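Local coordinates for protein ribokinase (Arabidopsis thaliana, PDB 6ILS) that phosphorylates D-ribose at O-5 with ATP and a divalent cation, feeding ribose 5-phosphate into nucleotide and amino acid synthesis or the pentose phosphate pathway, at residues A136-L141 with A268-K273. Residues are numbered along the deposited sequence; the frame is centred on the assembly and turned at random.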
ATOM      1  N   ALA B 136       3.942  22.291 -25.351  1.00 26.22           N
ATOM      2  CA  ALA B 136       3.448  20.964 -25.723  1.00 23.20           C
ATOM      3  C   ALA B 136       2.999  20.895 -27.186  1.00 28.19           C
ATOM      4  O   ALA B 136       2.653  21.912 -27.790  1.00 28.13           O
ATOM      5  CB  ALA B 136       2.303  20.561 -24.814  1.00 21.17           C
ATOM      6  N   GLY B 137       3.010  19.690 -27.750  1.00 21.85           N
ATOM      7  CA  GLY B 137       2.320  19.417 -29.002  1.00 23.49           C
ATOM      8  C   GLY B 137       0.874  19.030 -28.754  1.00 21.35           C
ATOM      9  O   GLY B 137       0.015  19.216 -29.613  1.00 22.25           O
ATOM     10  N   ILE B 138       0.600  18.493 -27.567  1.00 20.07           N
ATOM     11  CA  ILE B 138      -0.743  18.058 -27.201  1.00 17.91           C
ATOM     12  C   ILE B 138      -0.756  17.824 -25.699  1.00 19.33           C
ATOM     13  O   ILE B 138       0.237  17.384 -25.135  1.00 18.81           O
ATOM     14  CB  ILE B 138      -1.173  16.779 -27.986  1.00 21.86           C
ATOM     15  CG1 ILE B 138      -2.638  16.458 -27.735  1.00 21.14           C
ATOM     16  CG2 ILE B 138      -0.290  15.564 -27.633  1.00 18.79           C
ATOM     17  CD1 ILE B 138      -3.274  15.632 -28.852  1.00 23.66           C
ATOM     18  N   VAL B 139      -1.852  18.164 -25.039  1.00 17.58           N
ATOM     19  CA  VAL B 139      -1.915  18.059 -23.585  1.00 19.15           C
ATOM     20  C   VAL B 139      -3.060  17.147 -23.159  1.00 18.42           C
ATOM     21  O   VAL B 139      -4.158  17.247 -23.710  1.00 15.83           O
ATOM     22  CB  VAL B 139      -2.080  19.472 -22.927  1.00 18.60           C
ATOM     23  CG1 VAL B 139      -2.340  19.355 -21.433  1.00 20.04           C
ATOM     24  CG2 VAL B 139      -0.853  20.313 -23.194  1.00 19.89           C
ATOM     25  N   LEU B 140      -2.798  16.243 -22.202  1.00 14.49           N
ATOM     26  CA  LEU B 140      -3.801  15.303 -21.699  1.00 14.54           C
ATOM     27  C   LEU B 140      -4.056  15.523 -20.224  1.00 15.95           C
ATOM     28  O   LEU B 140      -3.103  15.570 -19.450  1.00 17.82           O
ATOM     29  CB  LEU B 140      -3.349  13.833 -21.873  1.00 15.79           C
ATOM     30  CG  LEU B 140      -3.001  13.270 -23.232  1.00 25.58           C
ATOM     31  CD1 LEU B 140      -3.032  11.712 -23.189  1.00 20.94           C
ATOM     32  CD2 LEU B 140      -3.903  13.837 -24.311  1.00 26.63           C
ATOM     33  N   LEU B 141      -5.333  15.647 -19.864  1.00 14.97           N
ATOM     34  CA  LEU B 141      -5.808  15.806 -18.492  1.00 15.18           C
ATOM     35  C   LEU B 141      -6.799  14.698 -18.151  1.00 17.36           C
ATOM     36  O   LEU B 141      -7.405  14.102 -19.056  1.00 15.51           O
ATOM     37  CB  LEU B 141      -6.485  17.183 -18.334  1.00 15.55           C
ATOM     38  CG  LEU B 141      -5.699  18.363 -18.898  1.00 14.38           C
ATOM     39  CD1 LEU B 141      -6.572  19.634 -18.906  1.00 18.87           C
ATOM     40  CD2 LEU B 141      -4.377  18.607 -18.092  1.00 14.55           C
ATOM     41  N   ALA B 268      -1.284   9.483 -31.960  1.00 16.54           N
ATOM     42  CA  ALA B 268      -1.610   9.423 -33.395  1.00 16.54           C
ATOM     43  C   ALA B 268      -2.042  10.809 -33.879  1.00 20.16           C
ATOM     44  O   ALA B 268      -1.651  11.206 -34.941  1.00 18.42           O
ATOM     45  CB  ALA B 268      -2.690   8.412 -33.642  1.00 18.45           C
ATOM     46  N   MET B 269      -2.837  11.497 -33.084  1.00 17.27           N
ATOM     47  CA  MET B 269      -3.323  12.834 -33.481  1.00 20.13           C
ATOM     48  C   MET B 269      -2.164  13.828 -33.533  1.00 19.65           C
ATOM     49  O   MET B 269      -2.056  14.492 -34.509  1.00 22.63           O
ATOM     50  CB  MET B 269      -4.391  13.328 -32.512  1.00 19.73           C
ATOM     51  CG  MET B 269      -4.729  14.763 -32.703  1.00 24.14           C
ATOM     52  SD  MET B 269      -6.168  15.189 -31.748  1.00 26.91           S
ATOM     53  CE  MET B 269      -7.426  14.558 -32.845  1.00 32.77           C
ATOM     54  N   VAL B 270      -1.264  13.833 -32.551  1.00 16.97           N
ATOM     55  CA  VAL B 270      -0.124  14.794 -32.583  1.00 18.98           C
ATOM     56  C   VAL B 270       0.867  14.446 -33.708  1.00 27.49           C
ATOM     57  O   VAL B 270       1.539  15.326 -34.184  1.00 25.70           O
ATOM     58  CB  VAL B 270       0.571  14.928 -31.223  1.00 21.76           C
ATOM     59  CG1 VAL B 270       1.344  13.679 -30.867  1.00 20.62           C
ATOM     60  CG2 VAL B 270       1.432  16.168 -31.179  1.00 24.21           C
ATOM     61  N   GLU B 271       0.907  13.193 -34.156  1.00 21.72           N
ATOM     62  CA  GLU B 271       1.753  12.808 -35.301  1.00 22.10           C
ATOM     63  C   GLU B 271       1.102  13.161 -36.643  1.00 26.41           C
ATOM     64  O   GLU B 271       1.714  12.878 -37.639  1.00 27.59           O
ATOM     65  CB  GLU B 271       2.060  11.329 -35.215  1.00 30.00           C
ATOM     66  CG  GLU B 271       3.015  11.028 -34.091  1.00 30.00           C
ATOM     67  CD  GLU B 271       3.376   9.564 -34.040  1.00 30.00           C
ATOM     68  OE1 GLU B 271       2.717   8.815 -34.758  1.00 30.00           O
ATOM     69  OE2 GLU B 271       4.270   9.216 -33.259  1.00 30.00           O
ATOM     70  N   GLY B 272      -0.127  13.661 -36.665  1.00 23.49           N
ATOM     71  CA  GLY B 272      -0.720  14.114 -37.936  1.00 26.40           C
ATOM     72  C   GLY B 272      -1.548  13.065 -38.637  1.00 28.93           C
ATOM     73  O   GLY B 272      -1.916  13.276 -39.767  1.00 27.95           O
ATOM     74  N   LYS B 273      -1.910  11.997 -37.946  1.00 22.33           N
ATOM     75  CA  LYS B 273      -2.691  10.950 -38.624  1.00 21.17           C
ATOM     76  C   LYS B 273      -4.146  11.390 -38.768  1.00 23.70           C
ATOM     77  O   LYS B 273      -4.574  12.219 -38.021  1.00 23.47           O
ATOM     78  CB  LYS B 273      -2.573   9.644 -37.850  1.00 21.46           C
ATOM     79  CG  LYS B 273      -1.190   9.035 -37.902  1.00 25.88           C
ATOM     80  CD  LYS B 273      -1.112   7.710 -37.230  1.00 25.32           C
ATOM     81  CE  LYS B 273       0.243   7.078 -37.376  1.00 30.60           C
ATOM     82  NZ  LYS B 273       0.335   5.848 -36.574  1.00 27.52           N
TER
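The peptide group joining Gly137 to Ile138 presents one face to Val270, whose CG2 stands almost squarely above it, 3.7 Å from Gly137 O; backbone hydrogen bonds join Gly137 to Pro4 and Ile138 to Val6. This is helix-on-sheet packing in the α/β core of the PfkB (ribokinase-like) fold: the last turn of helix 257-270 lies against the start of strand 138-143, which runs parallel between strands 5-8 and 164-170. Gly137 has no side chain to stand in the way of the valine methyl. Ile138 follows as a branched residue suited to a strand, with Leu5 and Ile165 as neighbours in the sheet. Its CG1 is anti to the backbone N (chi1 -172°), which leaves CG2 to rest on Val270 CB at 3.7 Å, while the extended CG1 arm carries CD1 on to Met269. A short, branched valine is consistent with this close approach, 6.3 Å between the CA atoms of Ile138 and Val270. Gly272, at positive phi, closes the helix with a Schellman motif, in which Lys273 N reaches Ala268 O (3.1 Å) and Gly272 N reaches Met269 O (3.0 Å); any CB here would press on Glu271 O, so glycine suits. At the other branch of Ile138, Met269 crosses it at about a right angle; chi3 (-80°) turns only CE, and extended chi1 and chi2 carry SD to 4.1 Å from Ile138 CD1.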